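Local coordinates for protein NADPH-quinone reductase (Pediococcus pentosaceus ATCC 25745, PDB 3HA2) that probably transfers electrons from NAD(P)H to quinones through a bound FMN, the deposited chain being the flavodoxin-like part of a longer protein, at residues A[90-104]-A[132-144]. Residues are numbered along the deposited sequence; the frame is centred on the assembly and turned at random.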
ATOM      1  N   LEU A  90     -13.403  10.169  12.037  1.00 23.49           N
ATOM      2  CA  LEU A  90     -12.042  10.689  12.195  1.00 23.52           C
ATOM      3  C   LEU A  90     -11.908  12.181  11.963  1.00 23.48           C
ATOM      4  O   LEU A  90     -10.809  12.723  12.100  1.00 22.89           O
ATOM      5  CB  LEU A  90     -11.081   9.926  11.274  1.00 23.71           C
ATOM      6  CG  LEU A  90     -11.195   8.395  11.367  1.00 25.55           C
ATOM      7  CD1 LEU A  90     -10.397   7.745  10.256  1.00 27.82           C
ATOM      8  CD2 LEU A  90     -10.742   7.880  12.728  1.00 26.64           C
ATOM      9  N   GLU A  91     -13.017  12.856  11.649  1.00 22.91           N
ATOM     10  CA  GLU A  91     -12.951  14.274  11.265  1.00 23.66           C
ATOM     11  C   GLU A  91     -12.287  15.118  12.344  1.00 22.88           C
ATOM     12  O   GLU A  91     -12.693  15.069  13.499  1.00 23.01           O
ATOM     13  CB  GLU A  91     -14.349  14.837  10.983  1.00 22.69           C
ATOM     14  CG  GLU A  91     -14.321  16.295  10.522  1.00 23.82           C
ATOM     15  CD  GLU A  91     -15.689  16.818  10.124  1.00 26.04           C
ATOM     16  OE1 GLU A  91     -16.706  16.104  10.333  1.00 27.35           O
ATOM     17  OE2 GLU A  91     -15.741  17.950   9.596  1.00 28.93           O
ATOM     18  N   GLY A  92     -11.268  15.888  11.965  1.00 23.20           N
ATOM     19  CA  GLY A  92     -10.573  16.761  12.917  1.00 23.15           C
ATOM     20  C   GLY A  92      -9.411  16.123  13.673  1.00 22.78           C
ATOM     21  O   GLY A  92      -8.655  16.829  14.360  1.00 23.78           O
ATOM     22  N   LYS A  93      -9.280  14.800  13.592  1.00 22.05           N
ATOM     23  CA  LYS A  93      -8.139  14.110  14.209  1.00 21.73           C
ATOM     24  C   LYS A  93      -6.911  14.314  13.321  1.00 22.10           C
ATOM     25  O   LYS A  93      -7.041  14.635  12.129  1.00 22.85           O
ATOM     26  CB  LYS A  93      -8.434  12.610  14.413  1.00 21.41           C
ATOM     27  CG  LYS A  93      -9.640  12.332  15.310  1.00 21.42           C
ATOM     28  CD  LYS A  93      -9.936  10.820  15.423  1.00 21.91           C
ATOM     29  CE  LYS A  93     -11.260  10.571  16.133  1.00 21.33           C
ATOM     30  NZ  LYS A  93     -11.156  10.931  17.589  1.00 21.61           N
ATOM     31  N   GLU A  94      -5.726  14.167  13.912  1.00 22.01           N
ATOM     32  CA  GLU A  94      -4.476  14.312  13.182  1.00 22.69           C
ATOM     33  C   GLU A  94      -3.993  12.922  12.835  1.00 22.19           C
ATOM     34  O   GLU A  94      -4.135  12.002  13.642  1.00 22.41           O
ATOM     35  CB  GLU A  94      -3.413  15.049  14.009  1.00 21.27           C
ATOM     36  CG  GLU A  94      -3.708  16.537  14.182  1.00 23.73           C
ATOM     37  CD  GLU A  94      -2.837  17.208  15.220  1.00 24.67           C
ATOM     38  OE1 GLU A  94      -2.375  16.540  16.157  1.00 26.06           O
ATOM     39  OE2 GLU A  94      -2.623  18.436  15.102  1.00 28.71           O
ATOM     40  N   LEU A  95      -3.455  12.775  11.621  1.00 22.34           N
ATOM     41  CA  LEU A  95      -2.867  11.507  11.188  1.00 21.98           C
ATOM     42  C   LEU A  95      -1.372  11.732  11.034  1.00 21.82           C
ATOM     43  O   LEU A  95      -0.964  12.633  10.303  1.00 21.93           O
ATOM     44  CB  LEU A  95      -3.432  11.046   9.850  1.00 22.00           C
ATOM     45  CG  LEU A  95      -2.860   9.703   9.357  1.00 22.71           C
ATOM     46  CD1 LEU A  95      -3.241   8.525  10.320  1.00 23.18           C
ATOM     47  CD2 LEU A  95      -3.281   9.383   7.914  1.00 23.05           C
ATOM     48  N   GLY A  96      -0.580  10.916  11.721  1.00 21.19           N
ATOM     49  CA  GLY A  96       0.881  10.951  11.605  1.00 21.58           C
ATOM     50  C   GLY A  96       1.405   9.607  11.134  1.00 22.21           C
ATOM     51  O   GLY A  96       0.737   8.569  11.267  1.00 22.30           O
ATOM     52  N   ILE A  97       2.614   9.628  10.597  1.00 22.60           N
ATOM     53  CA  ILE A  97       3.260   8.439  10.061  1.00 22.48           C
ATOM     54  C   ILE A  97       4.680   8.410  10.592  1.00 22.51           C
ATOM     55  O   ILE A  97       5.442   9.378  10.407  1.00 23.12           O
ATOM     56  CB  ILE A  97       3.298   8.491   8.500  1.00 22.55           C
ATOM     57  CG1 ILE A  97       1.876   8.580   7.910  1.00 23.06           C
ATOM     58  CG2 ILE A  97       4.131   7.299   7.938  1.00 24.57           C
ATOM     59  CD1 ILE A  97       1.015   7.353   8.123  1.00 26.30           C
ATOM     60  N   VAL A  98       5.036   7.331  11.287  1.00 22.04           N
ATOM     61  CA  VAL A  98       6.442   7.085  11.658  1.00 22.70           C
ATOM     62  C   VAL A  98       6.900   5.881  10.835  1.00 23.27           C
ATOM     63  O   VAL A  98       6.570   4.745  11.170  1.00 22.96           O
ATOM     64  CB  VAL A  98       6.610   6.832  13.174  1.00 22.67           C
ATOM     65  CG1 VAL A  98       8.108   6.548  13.528  1.00 23.15           C
ATOM     66  CG2 VAL A  98       6.102   8.062  13.960  1.00 23.26           C
ATOM     67  N   VAL A  99       7.620   6.144   9.736  1.00 23.15           N
ATOM     68  CA  VAL A  99       7.984   5.093   8.784  1.00 22.79           C
ATOM     69  C   VAL A  99       9.482   4.836   8.809  1.00 23.58           C
ATOM     70  O   VAL A  99      10.274   5.759   8.665  1.00 22.86           O
ATOM     71  CB  VAL A  99       7.465   5.401   7.329  1.00 22.10           C
ATOM     72  CG1 VAL A  99       7.949   6.788   6.817  1.00 22.41           C
ATOM     73  CG2 VAL A  99       7.859   4.286   6.375  1.00 22.07           C
ATOM     74  N   SER A 100       9.868   3.588   9.044  1.00 24.18           N
ATOM     75  CA  SER A 100      11.285   3.285   9.170  1.00 26.13           C
ATOM     76  C   SER A 100      11.769   2.551   7.922  1.00 26.52           C
ATOM     77  O   SER A 100      11.000   1.801   7.286  1.00 26.06           O
ATOM     78  CB  SER A 100      11.562   2.511  10.466  1.00 26.18           C
ATOM     79  OG  SER A 100      10.879   1.284  10.454  1.00 31.53           O
ATOM     80  N   THR A 101      13.012   2.825   7.531  1.00 26.47           N
ATOM     81  CA  THR A 101      13.597   2.188   6.354  1.00 27.76           C
ATOM     82  C   THR A 101      15.015   1.718   6.706  1.00 27.60           C
ATOM     83  O   THR A 101      15.638   2.280   7.574  1.00 26.51           O
ATOM     84  CB  THR A 101      13.680   3.149   5.121  1.00 27.91           C
ATOM     85  OG1 THR A 101      14.870   3.941   5.196  1.00 29.66           O
ATOM     86  CG2 THR A 101      12.482   4.070   5.021  1.00 29.22           C
ATOM     87  N   GLY A 102      15.484   0.671   6.037  1.00 28.98           N
ATOM     88  CA  GLY A 102      16.871   0.232   6.132  1.00 30.20           C
ATOM     89  C   GLY A 102      17.756   0.919   5.094  1.00 31.55           C
ATOM     90  O   GLY A 102      18.950   0.626   5.001  1.00 31.56           O
ATOM     91  N   ASP A 103      17.169   1.815   4.301  1.00 32.01           N
ATOM     92  CA  ASP A 103      17.911   2.568   3.285  1.00 32.86           C
ATOM     93  C   ASP A 103      18.258   3.960   3.775  1.00 32.34           C
ATOM     94  O   ASP A 103      17.522   4.546   4.573  1.00 32.33           O
ATOM     95  CB  ASP A 103      17.070   2.700   2.005  1.00 34.26           C
ATOM     96  CG  ASP A 103      16.661   1.361   1.438  1.00 37.95           C
ATOM     97  OD1 ASP A 103      17.555   0.539   1.148  1.00 42.92           O
ATOM     98  OD2 ASP A 103      15.443   1.127   1.284  1.00 44.98           O
ATOM     99  N   ASN A 104      19.375   4.494   3.280  1.00 31.11           N
ATOM    100  CA  ASN A 104      19.748   5.867   3.560  1.00 30.29           C
ATOM    101  C   ASN A 104      18.645   6.809   3.077  1.00 29.36           C
ATOM    102  O   ASN A 104      18.062   6.597   2.014  1.00 29.81           O
ATOM    103  CB  ASN A 104      21.077   6.218   2.891  1.00 29.68           C
ATOM    104  CG  ASN A 104      21.658   7.510   3.409  1.00 31.31           C
ATOM    105  OD1 ASN A 104      21.151   8.587   3.120  1.00 30.54           O
ATOM    106  ND2 ASN A 104      22.740   7.413   4.191  1.00 32.10           N
ATOM    107  N   THR A 132     -11.059  11.488   4.787  1.00 24.38           N
ATOM    108  CA  THR A 132     -11.707  11.311   6.080  1.00 23.90           C
ATOM    109  C   THR A 132     -11.722  12.601   6.909  1.00 23.58           C
ATOM    110  O   THR A 132     -12.118  12.576   8.078  1.00 23.23           O
ATOM    111  CB  THR A 132     -11.045  10.152   6.876  1.00 23.12           C
ATOM    112  OG1 THR A 132      -9.641  10.391   6.994  1.00 23.29           O
ATOM    113  CG2 THR A 132     -11.221   8.822   6.142  1.00 23.55           C
ATOM    114  N   LYS A 133     -11.271  13.709   6.309  1.00 23.30           N
ATOM    115  CA  LYS A 133     -11.258  15.034   6.953  1.00 24.76           C
ATOM    116  C   LYS A 133     -10.320  15.122   8.170  1.00 24.95           C
ATOM    117  O   LYS A 133     -10.577  15.881   9.121  1.00 24.03           O
ATOM    118  CB  LYS A 133     -12.681  15.495   7.331  1.00 24.74           C
ATOM    119  CG  LYS A 133     -13.672  15.428   6.171  1.00 26.25           C
ATOM    120  CD  LYS A 133     -15.082  15.912   6.563  1.00 25.92           C
ATOM    121  CE  LYS A 133     -16.006  15.824   5.348  1.00 29.90           C
ATOM    122  NZ  LYS A 133     -17.413  16.273   5.626  1.00 30.28           N
HETATM  123  N   MSE A 134      -9.248  14.332   8.119  1.00 25.86           N
HETATM  124  CA  MSE A 134      -8.173  14.386   9.109  1.00 27.82           C
HETATM  125  C   MSE A 134      -7.127  15.421   8.685  1.00 27.88           C
HETATM  126  O   MSE A 134      -7.043  15.770   7.507  1.00 27.98           O
HETATM  127  CB  MSE A 134      -7.506  13.016   9.229  1.00 26.76           C
HETATM  128  CG  MSE A 134      -8.416  11.933   9.741  1.00 27.38           C
HETATM  129 SE   MSE A 134      -7.450  10.237   9.869  1.00 32.94          SE
HETATM  130  CE  MSE A 134      -6.659  10.483  11.659  1.00 26.54           C
HETATM  131  N   MSE A 135      -6.350  15.900   9.654  1.00 27.95           N
HETATM  132  CA  MSE A 135      -5.211  16.763   9.425  1.00 29.25           C
HETATM  133  C   MSE A 135      -3.943  15.911   9.282  1.00 27.72           C
HETATM  134  O   MSE A 135      -3.517  15.266  10.231  1.00 27.80           O
HETATM  135  CB  MSE A 135      -5.062  17.737  10.603  1.00 30.65           C
HETATM  136  CG  MSE A 135      -3.741  18.464  10.654  1.00 39.61           C
HETATM  137 SE   MSE A 135      -3.576  19.683   9.140  1.00 62.24          SE
HETATM  138  CE  MSE A 135      -4.977  20.985   9.618  1.00 56.05           C
ATOM    139  N   TYR A 136      -3.341  15.926   8.102  1.00 26.20           N
ATOM    140  CA  TYR A 136      -2.132  15.147   7.833  1.00 25.10           C
ATOM    141  C   TYR A 136      -0.903  15.900   8.329  1.00 24.74           C
ATOM    142  O   TYR A 136      -0.649  17.057   7.919  1.00 23.90           O
ATOM    143  CB  TYR A 136      -2.023  14.951   6.327  1.00 25.91           C
ATOM    144  CG  TYR A 136      -1.048  13.920   5.848  1.00 24.31           C
ATOM    145  CD1 TYR A 136      -1.205  12.564   6.194  1.00 24.79           C
ATOM    146  CD2 TYR A 136       0.002  14.269   4.995  1.00 25.12           C
ATOM    147  CE1 TYR A 136      -0.339  11.589   5.720  1.00 26.32           C
ATOM    148  CE2 TYR A 136       0.887  13.274   4.500  1.00 24.66           C
ATOM    149  CZ  TYR A 136       0.699  11.950   4.879  1.00 27.21           C
ATOM    150  OH  TYR A 136       1.515  10.970   4.397  1.00 25.11           O
ATOM    151  N   LEU A 137      -0.178  15.268   9.243  1.00 23.85           N
ATOM    152  CA  LEU A 137       1.068  15.821   9.791  1.00 23.68           C
ATOM    153  C   LEU A 137       2.246  15.557   8.863  1.00 23.39           C
ATOM    154  O   LEU A 137       2.192  14.628   8.051  1.00 23.37           O
ATOM    155  CB  LEU A 137       1.375  15.187  11.154  1.00 24.31           C
ATOM    156  CG  LEU A 137       0.352  15.331  12.288  1.00 24.65           C
ATOM    157  CD1 LEU A 137       0.758  14.448  13.471  1.00 26.04           C
ATOM    158  CD2 LEU A 137       0.201  16.775  12.728  1.00 26.74           C
ATOM    159  N   PRO A 138       3.324  16.358   8.978  1.00 23.55           N
ATOM    160  CA  PRO A 138       4.522  15.986   8.234  1.00 23.55           C
ATOM    161  C   PRO A 138       4.913  14.588   8.699  1.00 23.42           C
ATOM    162  O   PRO A 138       4.704  14.256   9.848  1.00 23.61           O
ATOM    163  CB  PRO A 138       5.564  17.002   8.703  1.00 23.38           C
ATOM    164  CG  PRO A 138       4.802  18.137   9.193  1.00 25.11           C
ATOM    165  CD  PRO A 138       3.542  17.572   9.782  1.00 23.18           C
ATOM    166  N   ILE A 139       5.448  13.785   7.794  1.00 23.34           N
ATOM    167  CA  ILE A 139       5.871  12.404   8.069  1.00 22.57           C
ATOM    168  C   ILE A 139       7.162  12.360   8.881  1.00 22.48           C
ATOM    169  O   ILE A 139       8.080  13.125   8.618  1.00 22.54           O
ATOM    170  CB  ILE A 139       6.116  11.695   6.731  1.00 22.57           C
ATOM    171  CG1 ILE A 139       4.823  11.730   5.883  1.00 23.84           C
ATOM    172  CG2 ILE A 139       6.654  10.253   6.934  1.00 22.10           C
ATOM    173  CD1 ILE A 139       5.061  11.640   4.377  1.00 26.26           C
ATOM    174  N   LEU A 140       7.236  11.461   9.865  1.00 22.80           N
ATOM    175  CA  LEU A 140       8.507  11.250  10.578  1.00 23.32           C
ATOM    176  C   LEU A 140       9.183  10.037   9.938  1.00 23.67           C
ATOM    177  O   LEU A 140       8.810   8.902  10.223  1.00 24.18           O
ATOM    178  CB  LEU A 140       8.290  11.056  12.095  1.00 22.95           C
ATOM    179  CG  LEU A 140       9.588  10.864  12.902  1.00 24.55           C
ATOM    180  CD1 LEU A 140      10.547  12.001  12.643  1.00 27.47           C
ATOM    181  CD2 LEU A 140       9.263  10.792  14.374  1.00 27.50           C
ATOM    182  N   ALA A 141      10.150  10.287   9.056  1.00 23.92           N
ATOM    183  CA  ALA A 141      10.884   9.186   8.401  1.00 24.21           C
ATOM    184  C   ALA A 141      12.110   8.826   9.234  1.00 24.50           C
ATOM    185  O   ALA A 141      12.856   9.715   9.681  1.00 25.15           O
ATOM    186  CB  ALA A 141      11.272   9.558   6.956  1.00 24.47           C
ATOM    187  N   VAL A 142      12.295   7.527   9.458  1.00 24.27           N
ATOM    188  CA  VAL A 142      13.352   7.019  10.328  1.00 24.90           C
ATOM    189  C   VAL A 142      14.227   6.102   9.475  1.00 25.46           C
ATOM    190  O   VAL A 142      13.854   4.972   9.191  1.00 26.09           O
ATOM    191  CB  VAL A 142      12.747   6.252  11.530  1.00 24.69           C
ATOM    192  CG1 VAL A 142      13.834   5.662  12.426  1.00 25.92           C
ATOM    193  CG2 VAL A 142      11.818   7.169  12.345  1.00 25.40           C
ATOM    194  N   HIS A 143      15.408   6.592   9.102  1.00 24.69           N
ATOM    195  CA  HIS A 143      16.274   5.880   8.169  1.00 24.33           C
ATOM    196  C   HIS A 143      17.482   5.251   8.875  1.00 24.35           C
ATOM    197  O   HIS A 143      18.304   5.961   9.449  1.00 23.36           O
ATOM    198  CB  HIS A 143      16.755   6.830   7.081  1.00 24.71           C
ATOM    199  CG  HIS A 143      15.669   7.351   6.199  1.00 26.59           C
ATOM    200  ND1 HIS A 143      15.245   8.662   6.240  1.00 28.96           N
ATOM    201  CD2 HIS A 143      14.942   6.751   5.232  1.00 25.53           C
ATOM    202  CE1 HIS A 143      14.297   8.846   5.341  1.00 24.93           C
ATOM    203  NE2 HIS A 143      14.098   7.705   4.710  1.00 29.64           N
ATOM    204  N   GLN A 144      17.547   3.919   8.846  1.00 24.58           N
ATOM    205  CA  GLN A 144      18.696   3.140   9.382  1.00 25.30           C
ATOM    206  C   GLN A 144      18.916   3.391  10.870  1.00 24.99           C
ATOM    207  O   GLN A 144      20.049   3.575  11.331  1.00 25.43           O
ATOM    208  CB  GLN A 144      19.969   3.400   8.572  1.00 25.45           C
ATOM    209  CG  GLN A 144      19.829   3.003   7.090  1.00 26.02           C
ATOM    210  CD  GLN A 144      21.089   3.252   6.261  1.00 26.60           C
ATOM    211  OE1 GLN A 144      21.850   4.185   6.502  1.00 27.40           O
ATOM    212  NE2 GLN A 144      21.307   2.395   5.271  1.00 29.17           N
TER
HETATM  213  O   HOH W   1      23.927   4.983   5.231  1.00 34.29           O
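The parallel pairing of 94-101 with 135-143 slips by one residue part-way along: Leu95 is matched with Tyr136 but Val98 with Leu140, so one more residue lies between the bridges on the second strand. The bonds on each side of the slip fix this reading, Leu137 N to Leu95 O at 2.9 Å and Leu140 N to Ile97 O at 2.8 Å, both almost in line with the carbonyl. Leu137 leans toward the first strand, its CD1 coming to 4.0 Å from Gly96 CA, where a side chain would be cramped. Tyr163 of helix 150-165 bonds through its hydroxyl to both Ile97 N and Pro138 O, joining the two strands where the ladder is interrupted. Within the interruption, Ile139 CG2 reaches Val99 CG1 (3.7 Å), which Val99 places between its backbone N and carbonyl carbon (chi1 55°). On the opposite face Val98 CG1 meets Val142 CG2. This is the edge of the five-stranded parallel sheet of a flavodoxin-like fold: 135-143 is outermost, 94-101 also pairs with 54-60, and the intervening chain, including helix 123-131, makes the crossover. Where that helix ends in a Schellman motif, Met134 crosses Leu90 at a slant, its CG and SE against Leu90 CB, and bends at chi3 (85°), which brings CE to Leu95 CB at 3.7 Å. At the far end Gln144, extended beyond CG, donates NE2 to Gly102 O (3.0 Å); the acceptor lies in the amide plane, whereas the donor stands 42° out of the carbonyl plane. Its OE1 accepts from a water 2.6 Å away, which in turn accepts from Asn104 ND2, while Asn104 OD1 is bonded to Asn106 N. A leucine in place of Gln144 would probably leave Gly102 O without this donor and break the water link to Asn104.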